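Local coordinates for Rbsd/fucu transport protein family protein (Streptococcus pneumoniae, PDB 4A34) that probably catalyses the interconversion of the alpha and beta anomers of L-fucose, as a decameric sugar mutarotase of the RbsD/FucU family, at residues S70-V76 against Y130-K136; A29-Y33 against G125-Y130; L54-Y59 against M92-H96; Y33-C38 against F111-K116. All blocks are in the same frame, centred on the assembly; numbering follows the deposited sequence.

Contact 1: S70-V76 against Y130-K136; sequences SIQFMNV and YANIILK. With FUL (beta-L-fucopyranose), chain B.
Strands 71-74 and 133-136 run antiparallel as neighbours in the central mixed sheet of the RbsD/FucU fold, and Gln-72 and Ile-134 form the hydrogen-bonded pair between them. Gln-72 N reaches Ile-134 O at 3.1 Å, and Ile-134 N returns to Gln-72 O at an N-H...O angle of 153°. On one face Ile-71, Phe-73, Ile-133 and Leu-135 line up pointing the same way. Ile-133 CG2 meets Ile-71 CG2 at 3.8 Å and touches the edge of the Phe-73 ring at CE1, while Leu-135 CD2 lies against Ile-71 CG1. On the other face the Gln-72 chain bends at chi2 (85°), which brings OE1 to 3.6 Å from Ile-134 CB; its NE2 is held by Ser-69.

Beyond the paired strands, Tyr-130 and Asn-132 reach a bound fucose. Val-76 CG1 packs on one face of the Tyr-130 ring, 4.0 Å from its centroid, and the sugar covers the opposite face with C4 above the ring centre. A chi1 of 174° turns the Met-74 chain away from its backbone N and carries SD to 3.9 Å from Tyr-130 CD1 in an oblique Met-aromatic contact. Asp-80 takes the Tyr-130 hydroxyl. Asn-132 ND2 donates to O2 of fucose at 2.9 Å while its OD1 accepts from Asp-30 N. An aromatic platform beneath the sugar, flanked by polar groups that read its hydroxyls, is typical of carbohydrate-binding sites.

Contact 2: A29-Y33 against G125-Y130; sequences ADANY and GETSLY. With FUL (beta-L-fucopyranose), chain B.
Part of the wall of the fucose pocket is built from two loops at the ends of strands 25-29 and 120-124, joined by Ala-31 N donating to Glu-126 O at 2.9 Å. The bond is fairly straight, 159° at the hydrogen. Ala-31 CB rests on the same oxygen, and Asp-30 CB packs against Glu-126 CB.

A chi1 of 68° sets Asp-30 CG between its own backbone N and carbonyl carbon, with the carboxylate toward the sugar. OD2 accepts from O3 of fucose at 2.7 Å and OD1 from O2 at 3.2 Å, so one carboxylate spans two adjacent hydroxyls, as is common in sugar-binding proteins. O3 also accepts from Tyr-130 N, and Ala-131 N donates to Asp-30 OD2. Residues Asp-30 to Tyr-33 form a type I beta turn, closed by Tyr-33 N to Asp-30 O. At its end the Tyr-33 ring turns an edge to O2 of fucose, CD1 lying 3.4 Å from that oxygen.

Two waters extend the contact where Asn-32 faces the other loop. The first accepts from Asn-32 ND2 at 2.8 Å and donates to Glu-126 O and Ser-128 O; the second also accepts from Asn-32 ND2 and donates to Thr-127 O. Asn-32 OD1 is taken by Val-140 N of the second subunit, whose Val-139 packs on Asn-32 and Leu-129. Within the 125-130 loop, Ser-128 N donates to the anti lone pair of Glu-126 OE2.

Contact 3: L54-Y59 against M92-H96; sequences LDSILY and MIEGH
His-96 NE2 donates to Asp-55 OD1 at 2.7 Å, nearly straight at 169°. The carboxylate oxygen lies close to the imidazole plane, whereas the nitrogen meets OD1 from above the carboxylate plane, the two flat groups being turned 63° apart. Leu-58 CB sits over the centre of one face of the His-96 ring, 3.7 Å from its centroid, in a CH-pi contact. One turn of helix therefore supplies both an acceptor at the ring edge and an apolar surface against the ring face, which together should restrict imidazole rotation.

Around this pair, Met-92 folds over the acid. Its CG is anti to the backbone N (chi1 -154°), and further bends along the chain place CE 3.6 Å from Asp-55 OD1 and SD 3.9 Å from Asp-55 CB. Closer to the core, Leu-54 CD2 slides past Met-92 CG at 4.1 Å, and Leu-58 CD1 approaches Ile-93 CA at 4.0 Å.

The backbone brings His-96 into place: helix 85-93 ends, and a type II beta turn from Ile-93 to His-96, with Gly-95 at positive phi, swings the imidazole back toward helix 50-60. Leu-54 and Ile-93 also reach the sheet, touching Ile-133 and Ile-71 respectively, while Tyr-59 meets His-4 of the third subunit. This is the packing of a helix against the C-terminal end of another and its following turn, on one face of the mixed sheet of an alpha/beta fold.

Contact 4: Y33-C38 against F111-K116; sequences YPSASC and FYERSK. With FUL (beta-L-fucopyranose), chain B.
With chi1 at -168°, the Tyr-33 side chain extends away from its backbone N and carries its hydroxyl to helix 108-116; Tyr-112, with CG anti to the carbonyl carbon (chi1 -72°), comes past it in the opposite direction. Tyr-33 OH donates to Ser-115 OG at 2.7 Å. Ser-115 OG in turn donates to Tyr-112 O at 2.6 Å, one turn back in its own helix, so a short hydrogen-bond chain runs from phenol to serine to backbone carbonyl.

The two tyrosine rings meet obliquely, their planes at 69°, with Tyr-33 CE1 at the edge of the Tyr-112 ring, 3.6 Å from Tyr-112 CE1. Phe-111 turns its own edge to the Tyr-33 hydroxyl. Pro-34, at the N-cap position of helix 35-38, lays CG 3.8 Å from Tyr-112 CE1 and crosses that side chain at about a right angle. Farther along, Cys-38 CB lies 3.5 Å from Ser-115 OG, and Lys-116 CA-H points at Cys-38 O.

At its far end Tyr-112 shares a hydrogen bond with O1 of fucose, OH to O1 being 2.9 Å. The same hydroxyl is also hydrogen-bonded to Arg-108 NE, and His-22 of the second subunit packs against the side chain. O1 is the anomeric hydroxyl, carried by C1, the carbon whose configuration mutarotation inverts, so this hydrogen bond places the Tyr-112 hydroxyl beside the anomeric centre, consistent with the fucose mutarotase name.

Contacts 1, 2 and 4 all touch one fucose, which a second subunit also holds; contact 3 lies away from it, across the chain's centre from contact 4. Contact 1 is the buried heart of the fold, joining two sheet strands by backbone bonds and apolar side chains. Contact 4 is also buried but joins the loop and start of helix 35-38 to helix 108-116 through aromatic rings and a chain of hydroxyl hydrogen bonds, whereas the partly buried contact 2 links loops through polar groups and water. Contacts 1 and 2 share Tyr-130, contacts 2 and 4 share Tyr-33, and Asn-132 of contact 1 touches both Asp-30 and Phe-111. Contact 3, also partly buried, packs on contact 1 from the helix side, Ile-57 against Leu-135.

Contact 1: S70-V76 against Y130-K136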
# COMPACT_ATOMS: atom_id res chain seq x y z
N SER I 70 -8.56 -33.04 -15.43
CA SER I 70 -8.75 -32.17 -14.28
C SER I 70 -7.54 -32.24 -13.35
O SER I 70 -7.42 -31.44 -12.42
CB SER I 70 -10.03 -32.52 -13.54
OG SER I 70 -9.85 -33.66 -12.72
N ILE I 71 -6.66 -33.21 -13.60
CA ILE I 71 -5.45 -33.43 -12.78
C ILE I 71 -4.21 -33.60 -13.67
O ILE I 71 -4.25 -34.30 -14.68
CB ILE I 71 -5.63 -34.67 -11.85
CG1 ILE I 71 -6.75 -34.42 -10.82
CG2 ILE I 71 -4.34 -35.02 -11.12
CD1 ILE I 71 -7.41 -35.67 -10.34
N GLN I 72 -3.12 -32.93 -13.30
CA GLN I 72 -1.87 -33.05 -14.04
C GLN I 72 -0.71 -33.34 -13.11
O GLN I 72 -0.59 -32.73 -12.04
CB GLN I 72 -1.56 -31.78 -14.84
CG GLN I 72 -2.46 -31.51 -16.03
CD GLN I 72 -3.71 -30.78 -15.63
OE1 GLN I 72 -3.66 -29.66 -15.10
NE2 GLN I 72 -4.86 -31.40 -15.87
N PHE I 73 0.16 -34.26 -13.52
CA PHE I 73 1.42 -34.46 -12.81
C PHE I 73 2.54 -33.91 -13.67
O PHE I 73 2.32 -33.52 -14.81
CB PHE I 73 1.65 -35.93 -12.46
CG PHE I 73 0.59 -36.54 -11.57
CD1 PHE I 73 -0.23 -35.75 -10.77
CD2 PHE I 73 0.43 -37.92 -11.52
CE1 PHE I 73 -1.20 -36.33 -9.95
CE2 PHE I 73 -0.54 -38.50 -10.70
CZ PHE I 73 -1.36 -37.71 -9.92
N MET I 74 3.75 -33.84 -13.11
CA MET I 74 4.91 -33.39 -13.86
C MET I 74 5.72 -34.60 -14.26
O MET I 74 6.25 -35.30 -13.40
CB MET I 74 5.76 -32.43 -13.03
CG MET I 74 7.08 -32.03 -13.69
SD MET I 74 8.16 -31.03 -12.64
CE MET I 74 7.34 -29.44 -12.72
N ASN I 75 5.83 -34.85 -15.57
CA ASN I 75 6.56 -36.01 -16.07
C ASN I 75 8.07 -35.94 -15.78
O ASN I 75 8.64 -34.86 -15.67
CB ASN I 75 6.31 -36.22 -17.56
CG ASN I 75 6.25 -37.70 -17.94
OD1 ASN I 75 6.86 -38.55 -17.27
ND2 ASN I 75 5.51 -38.02 -18.99
N VAL I 76 8.68 -37.12 -15.66
CA VAL I 76 10.12 -37.23 -15.41
C VAL I 76 10.98 -37.06 -16.68
O VAL I 76 10.53 -37.34 -17.78
CB VAL I 76 10.48 -38.58 -14.72
CG1 VAL I 76 9.78 -38.70 -13.36
CG2 VAL I 76 10.12 -39.77 -15.62
N TYR I 130 9.16 -34.81 -8.24
CA TYR I 130 8.12 -34.83 -9.27
C TYR I 130 6.76 -35.12 -8.65
O TYR I 130 6.00 -35.97 -9.13
CB TYR I 130 8.49 -35.85 -10.37
CG TYR I 130 9.74 -35.49 -11.15
CD1 TYR I 130 9.67 -34.63 -12.25
CD2 TYR I 130 10.99 -36.01 -10.79
CE1 TYR I 130 10.80 -34.29 -12.97
CE2 TYR I 130 12.14 -35.67 -11.51
CZ TYR I 130 12.03 -34.81 -12.61
OH TYR I 130 13.15 -34.47 -13.35
N ALA I 131 6.45 -34.37 -7.59
CA ALA I 131 5.33 -34.67 -6.69
C ALA I 131 4.25 -33.62 -6.79
O ALA I 131 3.29 -33.61 -6.01
CB ALA I 131 5.83 -34.79 -5.25
N ASN I 132 4.41 -32.72 -7.75
CA ASN I 132 3.54 -31.59 -7.95
C ASN I 132 2.24 -32.03 -8.60
O ASN I 132 2.24 -32.91 -9.44
CB ASN I 132 4.27 -30.57 -8.82
CG ASN I 132 5.60 -30.15 -8.24
OD1 ASN I 132 5.65 -29.36 -7.30
ND2 ASN I 132 6.69 -30.68 -8.79
N ILE I 133 1.13 -31.41 -8.21
CA ILE I 133 -0.17 -31.75 -8.80
C ILE I 133 -0.87 -30.46 -9.19
O ILE I 133 -0.68 -29.45 -8.53
CB ILE I 133 -1.09 -32.52 -7.80
CG1 ILE I 133 -0.35 -33.66 -7.10
CG2 ILE I 133 -2.32 -33.08 -8.50
CD1 ILE I 133 -1.20 -34.40 -6.08
N ILE I 134 -1.67 -30.49 -10.25
CA ILE I 134 -2.59 -29.38 -10.54
C ILE I 134 -4.01 -29.91 -10.54
O ILE I 134 -4.31 -30.88 -11.23
CB ILE I 134 -2.33 -28.66 -11.88
CG1 ILE I 134 -0.87 -28.24 -12.00
CG2 ILE I 134 -3.25 -27.45 -12.01
CD1 ILE I 134 -0.51 -27.69 -13.34
N LEU I 135 -4.86 -29.26 -9.74
CA LEU I 135 -6.25 -29.64 -9.59
C LEU I 135 -7.11 -28.52 -10.13
O LEU I 135 -6.82 -27.35 -9.88
CB LEU I 135 -6.56 -29.87 -8.12
CG LEU I 135 -5.71 -30.88 -7.34
CD1 LEU I 135 -6.05 -30.79 -5.86
CD2 LEU I 135 -5.96 -32.30 -7.86
N LYS I 136 -8.15 -28.89 -10.88
CA LYS I 136 -9.06 -27.92 -11.48
C LYS I 136 -10.48 -28.02 -10.88
O LYS I 136 -11.15 -29.03 -11.02
CB LYS I 136 -9.10 -28.08 -13.01
CG LYS I 136 -9.93 -27.02 -13.74
CD LYS I 136 -10.28 -27.44 -15.16
CE LYS I 136 -9.34 -26.86 -16.18
NZ LYS I 136 -9.53 -25.41 -16.36
C1 FUL B . 11.26 -29.48 -10.18
C2 FUL B . 10.67 -30.00 -8.87
O2 FUL B . 9.38 -29.50 -8.62
C3 FUL B . 10.59 -31.52 -8.98
O3 FUL B . 10.13 -32.09 -7.78
C4 FUL B . 11.95 -32.10 -9.31
O4 FUL B . 12.83 -31.78 -8.27
C5 FUL B . 12.45 -31.46 -10.60
C6 FUL B . 13.77 -32.07 -11.05
O5 FUL B . 12.54 -30.05 -10.39
O1 FUL B . 11.36 -28.08 -10.19

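Contact 2: A29-Y33 against G125-Y130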
# COMPACT_ATOMS: atom_id res chain seq x y z
N ALA I 29 2.43 -27.66 -4.81
CA ALA I 29 3.83 -27.69 -5.19
C ALA I 29 4.70 -28.39 -4.15
O ALA I 29 4.48 -28.22 -2.95
CB ALA I 29 4.33 -26.28 -5.43
N ASP I 30 5.68 -29.16 -4.61
CA ASP I 30 6.59 -29.83 -3.69
C ASP I 30 7.74 -28.91 -3.28
O ASP I 30 7.95 -27.86 -3.88
CB ASP I 30 7.08 -31.18 -4.24
CG ASP I 30 8.00 -31.06 -5.46
OD1 ASP I 30 8.83 -30.12 -5.55
OD2 ASP I 30 7.91 -31.95 -6.33
N ALA I 31 8.50 -29.33 -2.27
CA ALA I 31 9.51 -28.49 -1.63
C ALA I 31 10.54 -27.92 -2.60
O ALA I 31 11.05 -26.83 -2.39
CB ALA I 31 10.21 -29.25 -0.52
N ASN I 32 10.83 -28.67 -3.66
CA ASN I 32 11.85 -28.28 -4.63
C ASN I 32 11.29 -27.38 -5.74
O ASN I 32 12.05 -26.84 -6.54
CB ASN I 32 12.48 -29.53 -5.25
CG ASN I 32 13.39 -30.26 -4.29
OD1 ASN I 32 14.54 -29.86 -4.07
ND2 ASN I 32 12.88 -31.34 -3.71
N TYR I 33 9.97 -27.23 -5.77
CA TYR I 33 9.30 -26.50 -6.84
C TYR I 33 9.58 -24.98 -6.78
O TYR I 33 9.82 -24.44 -5.70
CB TYR I 33 7.80 -26.81 -6.82
CG TYR I 33 7.09 -26.32 -8.06
CD1 TYR I 33 7.14 -27.05 -9.25
CD2 TYR I 33 6.42 -25.09 -8.06
CE1 TYR I 33 6.52 -26.58 -10.39
CE2 TYR I 33 5.80 -24.62 -9.20
CZ TYR I 33 5.85 -25.36 -10.36
OH TYR I 33 5.23 -24.88 -11.48
N GLY I 125 5.79 -29.13 2.11
CA GLY I 125 7.05 -29.61 2.65
C GLY I 125 7.48 -30.93 2.04
O GLY I 125 8.44 -31.55 2.50
N GLU I 126 6.76 -31.34 1.00
CA GLU I 126 7.00 -32.61 0.32
C GLU I 126 8.42 -32.75 -0.26
O GLU I 126 8.81 -32.02 -1.18
CB GLU I 126 5.96 -32.80 -0.78
CG GLU I 126 6.00 -34.16 -1.43
CD GLU I 126 6.06 -35.28 -0.42
OE1 GLU I 126 5.03 -35.56 0.23
OE2 GLU I 126 7.14 -35.87 -0.26
N THR I 127 9.18 -33.71 0.28
CA THR I 127 10.57 -33.92 -0.14
C THR I 127 10.69 -34.86 -1.33
O THR I 127 11.77 -34.98 -1.92
CB THR I 127 11.44 -34.46 1.01
OG1 THR I 127 10.87 -35.69 1.50
CG2 THR I 127 11.54 -33.45 2.15
N SER I 128 9.58 -35.53 -1.68
CA SER I 128 9.56 -36.46 -2.81
C SER I 128 9.60 -35.72 -4.15
O SER I 128 8.97 -34.68 -4.31
CB SER I 128 8.32 -37.35 -2.75
OG SER I 128 8.05 -37.92 -4.01
N LEU I 129 10.34 -36.27 -5.12
CA LEU I 129 10.53 -35.62 -6.42
C LEU I 129 9.34 -35.79 -7.36
O LEU I 129 8.62 -36.78 -7.28
CB LEU I 129 11.80 -36.12 -7.12
CG LEU I 129 13.19 -35.94 -6.50
CD1 LEU I 129 13.33 -34.60 -5.77
CD2 LEU I 129 13.53 -37.11 -5.56
N TYR I 130 9.16 -34.81 -8.24
CA TYR I 130 8.12 -34.83 -9.27
C TYR I 130 6.76 -35.12 -8.65
O TYR I 130 6.00 -35.97 -9.13
CB TYR I 130 8.49 -35.85 -10.37
CG TYR I 130 9.74 -35.49 -11.15
CD1 TYR I 130 9.67 -34.63 -12.25
CD2 TYR I 130 10.99 -36.01 -10.79
CE1 TYR I 130 10.80 -34.29 -12.97
CE2 TYR I 130 12.14 -35.67 -11.51
CZ TYR I 130 12.03 -34.81 -12.61
OH TYR I 130 13.15 -34.47 -13.35
C1 FUL B . 11.26 -29.48 -10.18
C2 FUL B . 10.67 -30.00 -8.87
O2 FUL B . 9.38 -29.50 -8.62
C3 FUL B . 10.59 -31.52 -8.98
O3 FUL B . 10.13 -32.09 -7.78
C4 FUL B . 11.95 -32.10 -9.31
O4 FUL B . 12.83 -31.78 -8.27
C5 FUL B . 12.45 -31.46 -10.60
C6 FUL B . 13.77 -32.07 -11.05
O5 FUL B . 12.54 -30.05 -10.39
O1 FUL B . 11.36 -28.08 -10.19
O HOH W 1 10.37 -32.48 -3.80
O HOH W 2 14.04 -33.36 -1.41

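Contact 3: L54-Y59 against M92-H96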
# COMPACT_ATOMS: atom_id res chain seq x y z
N LEU I 54 -3.81 -33.46 -0.24
CA LEU I 54 -4.62 -33.88 -1.39
C LEU I 54 -5.96 -34.49 -0.96
O LEU I 54 -7.00 -34.24 -1.58
CB LEU I 54 -3.84 -34.85 -2.28
CG LEU I 54 -4.54 -35.49 -3.49
CD1 LEU I 54 -5.00 -34.42 -4.50
CD2 LEU I 54 -3.63 -36.50 -4.16
N ASP I 55 -5.92 -35.29 0.10
CA ASP I 55 -7.10 -35.91 0.67
C ASP I 55 -8.09 -34.85 1.18
O ASP I 55 -9.30 -34.93 0.92
CB ASP I 55 -6.67 -36.84 1.81
CG ASP I 55 -7.76 -37.80 2.23
OD1 ASP I 55 -8.38 -38.44 1.34
OD2 ASP I 55 -8.00 -37.91 3.45
N SER I 56 -7.57 -33.85 1.88
CA SER I 56 -8.39 -32.79 2.47
C SER I 56 -9.03 -31.91 1.40
O SER I 56 -10.19 -31.53 1.51
CB SER I 56 -7.56 -31.93 3.42
OG SER I 56 -7.02 -32.70 4.48
N ILE I 57 -8.25 -31.60 0.37
CA ILE I 57 -8.72 -30.77 -0.73
C ILE I 57 -9.77 -31.51 -1.55
O ILE I 57 -10.80 -30.93 -1.89
CB ILE I 57 -7.53 -30.24 -1.60
CG1 ILE I 57 -6.69 -29.26 -0.77
CG2 ILE I 57 -8.03 -29.57 -2.86
CD1 ILE I 57 -5.51 -28.65 -1.48
N LEU I 58 -9.52 -32.79 -1.84
CA LEU I 58 -10.49 -33.61 -2.59
C LEU I 58 -11.81 -33.78 -1.84
O LEU I 58 -12.89 -33.84 -2.45
CB LEU I 58 -9.89 -34.97 -2.97
CG LEU I 58 -8.77 -34.99 -4.02
CD1 LEU I 58 -8.23 -36.38 -4.18
CD2 LEU I 58 -9.23 -34.44 -5.36
N TYR I 59 -11.72 -33.83 -0.51
CA TYR I 59 -12.89 -33.87 0.37
C TYR I 59 -13.81 -32.66 0.20
O TYR I 59 -15.04 -32.80 0.22
CB TYR I 59 -12.42 -33.97 1.83
CG TYR I 59 -13.53 -34.10 2.85
CD1 TYR I 59 -14.38 -35.21 2.85
CD2 TYR I 59 -13.71 -33.12 3.83
CE1 TYR I 59 -15.39 -35.34 3.79
CE2 TYR I 59 -14.73 -33.23 4.78
CZ TYR I 59 -15.56 -34.35 4.76
OH TYR I 59 -16.57 -34.48 5.68
N MET I 92 -5.39 -42.28 -3.77
CA MET I 92 -6.13 -41.20 -3.14
C MET I 92 -7.24 -40.72 -4.07
O MET I 92 -8.40 -40.66 -3.67
CB MET I 92 -5.16 -40.05 -2.83
CG MET I 92 -5.54 -39.13 -1.69
SD MET I 92 -4.54 -39.40 -0.22
CE MET I 92 -5.53 -40.60 0.67
N ILE I 93 -6.88 -40.39 -5.31
CA ILE I 93 -7.80 -39.80 -6.28
C ILE I 93 -9.00 -40.69 -6.58
O ILE I 93 -10.14 -40.23 -6.51
CB ILE I 93 -7.06 -39.41 -7.59
CG1 ILE I 93 -6.19 -38.18 -7.35
CG2 ILE I 93 -8.06 -39.16 -8.72
CD1 ILE I 93 -5.12 -37.94 -8.41
N GLU I 94 -8.74 -41.95 -6.92
CA GLU I 94 -9.79 -42.96 -6.97
C GLU I 94 -10.15 -43.20 -5.50
O GLU I 94 -9.27 -43.22 -4.65
CB GLU I 94 -9.27 -44.24 -7.65
CG GLU I 94 -10.33 -45.27 -8.06
CD GLU I 94 -9.79 -46.36 -8.99
OE1 GLU I 94 -9.75 -46.15 -10.22
OE2 GLU I 94 -9.38 -47.44 -8.48
N GLY I 95 -11.44 -43.32 -5.19
CA GLY I 95 -11.86 -43.40 -3.78
C GLY I 95 -12.54 -42.13 -3.31
O GLY I 95 -13.41 -42.17 -2.43
N HIS I 96 -12.15 -40.98 -3.87
CA HIS I 96 -12.95 -39.76 -3.80
C HIS I 96 -13.90 -39.69 -5.01
O HIS I 96 -14.68 -38.74 -5.16
CB HIS I 96 -12.06 -38.51 -3.73
CG HIS I 96 -11.51 -38.23 -2.37
ND1 HIS I 96 -12.24 -37.59 -1.39
CD2 HIS I 96 -10.30 -38.48 -1.82
CE1 HIS I 96 -11.51 -37.47 -0.29
NE2 HIS I 96 -10.32 -38.01 -0.53

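Contact 4: Y33-C38 against F111-K116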
# COMPACT_ATOMS: atom_id res chain seq x y z
N TYR I 33 9.97 -27.23 -5.77
CA TYR I 33 9.30 -26.50 -6.84
C TYR I 33 9.58 -24.98 -6.78
O TYR I 33 9.82 -24.44 -5.70
CB TYR I 33 7.80 -26.81 -6.82
CG TYR I 33 7.09 -26.32 -8.06
CD1 TYR I 33 7.14 -27.05 -9.25
CD2 TYR I 33 6.42 -25.09 -8.06
CE1 TYR I 33 6.52 -26.58 -10.39
CE2 TYR I 33 5.80 -24.62 -9.20
CZ TYR I 33 5.85 -25.36 -10.36
OH TYR I 33 5.23 -24.88 -11.48
N PRO I 34 9.58 -24.28 -7.94
CA PRO I 34 9.70 -22.82 -7.92
C PRO I 34 8.39 -22.09 -7.60
O PRO I 34 7.93 -21.24 -8.37
CB PRO I 34 10.16 -22.49 -9.35
CG PRO I 34 9.68 -23.63 -10.17
CD PRO I 34 9.78 -24.83 -9.30
N SER I 35 7.80 -22.42 -6.45
CA SER I 35 6.45 -21.95 -6.10
C SER I 35 6.39 -20.43 -6.10
O SER I 35 5.52 -19.84 -6.73
CB SER I 35 6.02 -22.48 -4.74
OG SER I 35 6.61 -23.74 -4.49
N ALA I 36 7.32 -19.81 -5.38
CA ALA I 36 7.29 -18.37 -5.15
C ALA I 36 7.45 -17.57 -6.44
O ALA I 36 6.77 -16.56 -6.63
CB ALA I 36 8.34 -17.97 -4.13
N SER I 37 8.31 -18.04 -7.35
CA SER I 37 8.51 -17.33 -8.61
C SER I 37 7.39 -17.53 -9.66
O SER I 37 7.17 -16.66 -10.49
CB SER I 37 9.90 -17.60 -9.18
OG SER I 37 10.00 -18.91 -9.69
N CYS I 38 6.69 -18.67 -9.61
CA CYS I 38 5.59 -18.94 -10.56
C CYS I 38 4.20 -18.42 -10.13
O CYS I 38 3.30 -18.25 -10.97
CB CYS I 38 5.51 -20.44 -10.86
SG CYS I 38 6.96 -21.13 -11.72
N PHE I 111 4.42 -27.58 -17.44
CA PHE I 111 3.91 -27.58 -16.09
C PHE I 111 4.11 -26.22 -15.44
O PHE I 111 3.21 -25.70 -14.78
CB PHE I 111 4.59 -28.67 -15.25
CG PHE I 111 3.84 -29.01 -13.99
CD1 PHE I 111 3.97 -28.22 -12.85
CD2 PHE I 111 2.98 -30.10 -13.96
CE1 PHE I 111 3.26 -28.52 -11.69
CE2 PHE I 111 2.27 -30.41 -12.81
CZ PHE I 111 2.41 -29.63 -11.67
N TYR I 112 5.30 -25.65 -15.64
CA TYR I 112 5.64 -24.33 -15.11
C TYR I 112 4.67 -23.28 -15.62
O TYR I 112 4.07 -22.54 -14.83
CB TYR I 112 7.08 -23.93 -15.48
CG TYR I 112 8.19 -24.69 -14.76
CD1 TYR I 112 7.94 -25.44 -13.60
CD2 TYR I 112 9.51 -24.61 -15.21
CE1 TYR I 112 8.98 -26.12 -12.93
CE2 TYR I 112 10.56 -25.29 -14.55
CZ TYR I 112 10.28 -26.04 -13.42
OH TYR I 112 11.31 -26.70 -12.77
N GLU I 113 4.50 -23.23 -16.93
CA GLU I 113 3.62 -22.26 -17.57
C GLU I 113 2.15 -22.37 -17.13
O GLU I 113 1.50 -21.36 -16.86
CB GLU I 113 3.77 -22.30 -19.10
CG GLU I 113 5.18 -21.95 -19.63
CD GLU I 113 5.64 -20.54 -19.25
OE1 GLU I 113 4.81 -19.61 -19.24
OE2 GLU I 113 6.85 -20.37 -18.94
N ARG I 114 1.61 -23.59 -17.04
CA ARG I 114 0.24 -23.73 -16.53
C ARG I 114 0.12 -23.29 -15.06
O ARG I 114 -0.89 -22.70 -14.67
CB ARG I 114 -0.31 -25.15 -16.74
CG ARG I 114 -1.83 -25.13 -16.97
CD ARG I 114 -2.51 -26.36 -16.43
NE ARG I 114 -2.80 -27.35 -17.46
CZ ARG I 114 -4.01 -27.86 -17.69
NH1 ARG I 114 -5.05 -27.47 -16.98
NH2 ARG I 114 -4.18 -28.76 -18.64
N SER I 115 1.16 -23.55 -14.27
CA SER I 115 1.19 -23.10 -12.87
C SER I 115 1.17 -21.57 -12.71
O SER I 115 0.71 -21.06 -11.69
CB SER I 115 2.38 -23.71 -12.13
OG SER I 115 3.54 -22.93 -12.28
N LYS I 116 1.66 -20.84 -13.71
CA LYS I 116 1.64 -19.38 -13.69
C LYS I 116 0.23 -18.84 -13.94
O LYS I 116 -0.11 -17.74 -13.51
CB LYS I 116 2.61 -18.79 -14.72
CG LYS I 116 4.06 -19.15 -14.49
CD LYS I 116 4.98 -18.44 -15.49
CE LYS I 116 6.43 -18.77 -15.21
NZ LYS I 116 7.30 -18.52 -16.38
C1 FUL B . 11.26 -29.48 -10.18
C2 FUL B . 10.67 -30.00 -8.87
O2 FUL B . 9.38 -29.50 -8.62
C3 FUL B . 10.59 -31.52 -8.98
O3 FUL B . 10.13 -32.09 -7.78
C4 FUL B . 11.95 -32.10 -9.31
O4 FUL B . 12.83 -31.78 -8.27
C5 FUL B . 12.45 -31.46 -10.60
C6 FUL B . 13.77 -32.07 -11.05
O5 FUL B . 12.54 -30.05 -10.39
O1 FUL B . 11.36 -28.08 -10.19